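Local coordinates for uncharacterized protein (Bacteroides ovatus, PDB 4ORL) that is of unknown function but belongs to the DUF4783 family of the NTF2 clan, consistent with its helices packed against a mixed beta-sheet, at residues A6-A11 and S21-D26; T10-G15 and S58-N63. One frame throughout, in Å; residues are numbered along the deposited sequence.

Contact 1: residues A6-A11 and S21-D26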
# COMPACT_ATOMS: atom_id res chain seq x y z
N ALA A 6 -9.30 6.50 4.47
CA ALA A 6 -9.37 5.52 5.55
C ALA A 6 -9.35 4.09 5.01
O ALA A 6 -8.72 3.21 5.60
CB ALA A 6 -10.61 5.74 6.37
N GLY A 7 -10.01 3.86 3.87
CA GLY A 7 -10.06 2.52 3.25
C GLY A 7 -8.71 1.94 2.86
O GLY A 7 -8.54 0.72 2.82
N VAL A 8 -7.72 2.79 2.57
CA VAL A 8 -6.38 2.30 2.28
C VAL A 8 -5.80 1.67 3.54
O VAL A 8 -5.22 0.57 3.51
CB VAL A 8 -5.48 3.44 1.80
CG1 VAL A 8 -4.03 2.99 1.76
CG2 VAL A 8 -5.93 3.91 0.43
N ILE A 9 -5.95 2.36 4.65
CA ILE A 9 -5.46 1.88 5.91
C ILE A 9 -6.18 0.59 6.33
O ILE A 9 -5.54 -0.39 6.72
CB ILE A 9 -5.58 2.98 6.99
CG1 ILE A 9 -4.63 4.16 6.67
CG2 ILE A 9 -5.28 2.38 8.36
CD1 ILE A 9 -5.04 5.45 7.33
N THR A 10 -7.50 0.58 6.19
CA THR A 10 -8.28 -0.61 6.51
C THR A 10 -7.88 -1.80 5.63
O THR A 10 -7.78 -2.93 6.12
CB THR A 10 -9.79 -0.31 6.39
OG1 THR A 10 -10.14 0.70 7.35
CG2 THR A 10 -10.66 -1.56 6.64
N ALA A 11 -7.60 -1.54 4.35
CA ALA A 11 -7.16 -2.62 3.44
C ALA A 11 -5.88 -3.28 3.94
O ALA A 11 -5.75 -4.49 3.92
CB ALA A 11 -6.96 -2.09 2.04
N SER A 21 -7.43 -2.47 -3.98
CA SER A 21 -7.56 -2.24 -5.42
C SER A 21 -8.43 -1.03 -5.74
O SER A 21 -8.18 -0.32 -6.71
CB SER A 21 -8.11 -3.50 -6.11
OG SER A 21 -9.48 -3.68 -5.81
N LYS A 22 -9.44 -0.78 -4.89
CA LYS A 22 -10.32 0.38 -5.03
C LYS A 22 -9.54 1.72 -5.13
O LYS A 22 -9.97 2.66 -5.81
CB LYS A 22 -11.29 0.44 -3.83
CG LYS A 22 -12.27 1.61 -3.84
CD LYS A 22 -13.41 1.40 -2.84
N TYR A 23 -8.39 1.76 -4.48
CA TYR A 23 -7.61 3.00 -4.34
C TYR A 23 -6.36 3.04 -5.25
O TYR A 23 -5.53 3.94 -5.13
CB TYR A 23 -7.20 3.16 -2.88
CG TYR A 23 -8.39 3.10 -1.96
CD1 TYR A 23 -9.22 4.20 -1.80
CD2 TYR A 23 -8.71 1.94 -1.27
CE1 TYR A 23 -10.32 4.15 -0.97
CE2 TYR A 23 -9.82 1.88 -0.45
CZ TYR A 23 -10.63 2.99 -0.32
OH TYR A 23 -11.76 2.96 0.49
N MSE A 24 -6.21 2.05 -6.13
CA MSE A 24 -5.04 1.98 -7.01
C MSE A 24 -5.21 2.76 -8.28
O MSE A 24 -6.28 2.75 -8.88
CB MSE A 24 -4.76 0.54 -7.42
CG MSE A 24 -4.27 -0.25 -6.23
SE MSE A 24 -3.71 -2.02 -6.81
CE MSE A 24 -2.51 -2.47 -5.34
N GLY A 25 -4.13 3.38 -8.71
CA GLY A 25 -4.06 4.05 -10.01
C GLY A 25 -3.99 3.01 -11.12
O GLY A 25 -3.88 1.80 -10.86
N ASP A 26 -4.03 3.47 -12.37
CA ASP A 26 -3.99 2.56 -13.52
C ASP A 26 -2.66 1.81 -13.63
O ASP A 26 -2.61 0.69 -14.16
CB ASP A 26 -4.31 3.30 -14.81
CG ASP A 26 -5.80 3.34 -15.08
OD1 ASP A 26 -6.56 2.75 -14.28
OD2 ASP A 26 -6.20 3.95 -16.10
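Val8, in the first turn of helix 6-14, and Tyr23, at the third position of a type I turn from Ser21 to Met24, bring their backbones to within 6.8 Å, CA to CA. The gap is bridged by the Tyr23 ring, which projects from the turn and lies along the helix surface. With CG of Tyr23 anti to its carbonyl carbon (chi1 -54°), the ring is brought against the Gly7-Val8 peptide. Val8 turns CG2 to the same side as its own backbone N, and this methyl meets the base of the ring, 3.5 Å from Tyr23 CG. The backbone N of Val8 stands 3.8 Å above the ring plane, displaced toward the rim. Farther out, Tyr23 CE2 is 3.5 Å from Gly7 C, while Tyr23 OH reaches to 3.3 Å from Gly7 CA. Gly7 has no side chain, and the phenol end can therefore settle directly against the helix backbone. The opposite face of the ring is covered from its own turn by Lys22 CG, 4.1 Å above the plane and over the centre, so the aromatic group is held between an aliphatic chain and a helical turn. Pro5 also touches the tyrosine, and backbone hydrogen bonds of Tyr23 and Gly25 with Ile100 tie this corner to strand 97-108. Between the two segments the attraction is van der Waals in kind: one methyl and a bare stretch of helix backbone meet an aromatic ring, and the fit depends on shape rather than on polar pairing.

Contact 2: residues T10-G15 and S58-N63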
# COMPACT_ATOMS: atom_id res chain seq x y z
N THR A 10 -7.50 0.58 6.19
CA THR A 10 -8.28 -0.61 6.51
C THR A 10 -7.88 -1.80 5.63
O THR A 10 -7.78 -2.93 6.12
CB THR A 10 -9.79 -0.31 6.39
OG1 THR A 10 -10.14 0.70 7.35
CG2 THR A 10 -10.66 -1.56 6.64
N ALA A 11 -7.60 -1.54 4.35
CA ALA A 11 -7.16 -2.62 3.44
C ALA A 11 -5.88 -3.28 3.94
O ALA A 11 -5.75 -4.49 3.92
CB ALA A 11 -6.96 -2.09 2.04
N PHE A 12 -4.93 -2.49 4.39
CA PHE A 12 -3.71 -3.05 4.93
C PHE A 12 -3.93 -3.77 6.24
O PHE A 12 -3.42 -4.87 6.43
CB PHE A 12 -2.61 -2.00 5.06
CG PHE A 12 -1.93 -1.71 3.75
CD1 PHE A 12 -1.01 -2.60 3.22
CD2 PHE A 12 -2.15 -0.53 3.11
CE1 PHE A 12 -0.39 -2.32 2.00
CE2 PHE A 12 -1.53 -0.27 1.88
CZ PHE A 12 -0.69 -1.17 1.35
N LYS A 13 -4.77 -3.20 7.11
CA LYS A 13 -5.09 -3.88 8.39
C LYS A 13 -5.68 -5.25 8.16
O LYS A 13 -5.43 -6.17 8.94
CB LYS A 13 -6.08 -3.04 9.21
CG LYS A 13 -5.51 -1.76 9.80
CD LYS A 13 -6.54 -0.94 10.57
CE LYS A 13 -5.85 0.19 11.31
NZ LYS A 13 -5.11 -0.29 12.51
N ARG A 14 -6.43 -5.40 7.08
CA ARG A 14 -7.16 -6.64 6.78
C ARG A 14 -6.41 -7.57 5.85
O ARG A 14 -6.87 -8.68 5.60
CB ARG A 14 -8.51 -6.29 6.16
CG ARG A 14 -9.44 -5.55 7.11
CD ARG A 14 -10.76 -5.22 6.47
NE ARG A 14 -11.67 -4.59 7.43
CZ ARG A 14 -12.92 -4.21 7.17
NH1 ARG A 14 -13.47 -4.40 5.98
NH2 ARG A 14 -13.65 -3.67 8.14
N GLY A 15 -5.25 -7.13 5.33
CA GLY A 15 -4.60 -7.88 4.27
C GLY A 15 -5.52 -8.13 3.08
O GLY A 15 -5.55 -9.24 2.53
N SER A 58 -1.77 -9.74 10.65
CA SER A 58 -2.49 -9.62 11.90
C SER A 58 -2.78 -8.17 12.28
O SER A 58 -3.62 -7.93 13.10
CB SER A 58 -1.72 -10.28 13.01
OG SER A 58 -0.47 -9.68 13.12
N GLY A 59 -2.05 -7.20 11.71
CA GLY A 59 -2.37 -5.82 11.94
C GLY A 59 -1.56 -4.85 11.11
O GLY A 59 -0.55 -5.23 10.50
N PHE A 60 -1.95 -3.59 11.11
CA PHE A 60 -1.25 -2.51 10.46
C PHE A 60 -1.33 -1.29 11.34
O PHE A 60 -2.41 -0.90 11.77
CB PHE A 60 -1.85 -2.19 9.08
CG PHE A 60 -1.11 -1.12 8.31
CD1 PHE A 60 0.15 -1.33 7.81
CD2 PHE A 60 -1.76 0.09 7.97
CE1 PHE A 60 0.82 -0.35 7.10
CE2 PHE A 60 -1.10 1.05 7.21
CZ PHE A 60 0.18 0.84 6.80
N ASN A 61 -0.18 -0.72 11.65
CA ASN A 61 -0.06 0.53 12.39
C ASN A 61 0.35 1.62 11.42
O ASN A 61 1.35 1.48 10.76
CB ASN A 61 1.09 0.45 13.45
CG ASN A 61 0.72 -0.29 14.73
OD1 ASN A 61 -0.44 -0.53 15.03
ND2 ASN A 61 1.74 -0.61 15.53
N VAL A 62 -0.35 2.74 11.42
CA VAL A 62 0.10 3.91 10.69
C VAL A 62 1.16 4.64 11.52
O VAL A 62 0.92 4.94 12.71
CB VAL A 62 -1.05 4.89 10.39
CG1 VAL A 62 -0.50 6.18 9.78
CG2 VAL A 62 -2.04 4.23 9.46
N ASN A 63 2.30 4.93 10.92
CA ASN A 63 3.39 5.65 11.59
C ASN A 63 3.44 7.11 11.18
O ASN A 63 3.64 7.99 12.02
CB ASN A 63 4.73 4.95 11.30
CG ASN A 63 4.75 3.48 11.74
OD1 ASN A 63 5.19 2.61 10.99
ND2 ASN A 63 4.18 3.20 12.87
O HOH W 1 -4.42 -3.01 12.74
O HOH W 2 -6.01 -5.92 11.80
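Phe12 and Phe60 form the tight half of this contact, where helix 10-14 runs roughly antiparallel to strand 58-63 with the axes of these segments approaching to 6.4 Å. Phe12 CB sits over the face of the Phe60 ring in a CH-pi contact, 3.8 Å from the centroid and 17° off the normal. The Phe12 ring itself continues away from the strand, and the two rings lie obliquely to each other. Phe60 holds CG anti to its backbone N (chi1 -177°), which sends its ring from the strand in beneath the helix.

One residue on, Lys13 works the solvent side. Its chain passes Phe60 at about a right angle, with Lys13 CG 3.8 Å from Phe60 CB, and then bends at its last torsion to bring the ammonium out to the carbonyl oxygen of Phe60, at the strand's edge. Lys13 NZ donates to Phe60 O at 2.9 Å, almost in line with the carbonyl (171° at the oxygen). A water accepts from the same Lys13 NZ at 2.8 Å and from Phe60 N at 3.0 Å, so the lysine serves both polar backbone groups of Phe60, one directly and one through water. Near the end of the helix the link is looser: a second water lies 2.9 Å from Lys13 O and farther from Ser58 O, where any bond is weak; it has more acceptors in reach than protons, so these two bonds need not both be made at once.

Gly15, with positive phi, closes the helix in a Schellman motif, and strand 57-68, one of the two edge strands of the sheet within this chain, has a classic beta bulge where Ser58 and Gly59 face Ala79. Phe12 extends the buried half onto Leu20 of helix 17-21 and Val87 and Cys89 of strand 83-94, while Phe60 packs on Leu78 and Val87.

Both contacts start from helix 6-14, share Thr10 and Ala11, and have centres about 12 Å apart. Contact 1 is local in sequence, joining the beginning of the helix to the turn that follows helix 17-21; contact 2 uses the later part of the helix and reaches across 42 intervening residues to strand 57-68. They also touch each other, Ile9 CG1 lying 3.8 Å from Val62 CG2. The N-terminal helix is thus fixed both to the corner bonded to strand 97-108 and to an edge strand of the same mixed sheet, an arrangement consistent with the helix-on-sheet architecture of NTF2-like proteins.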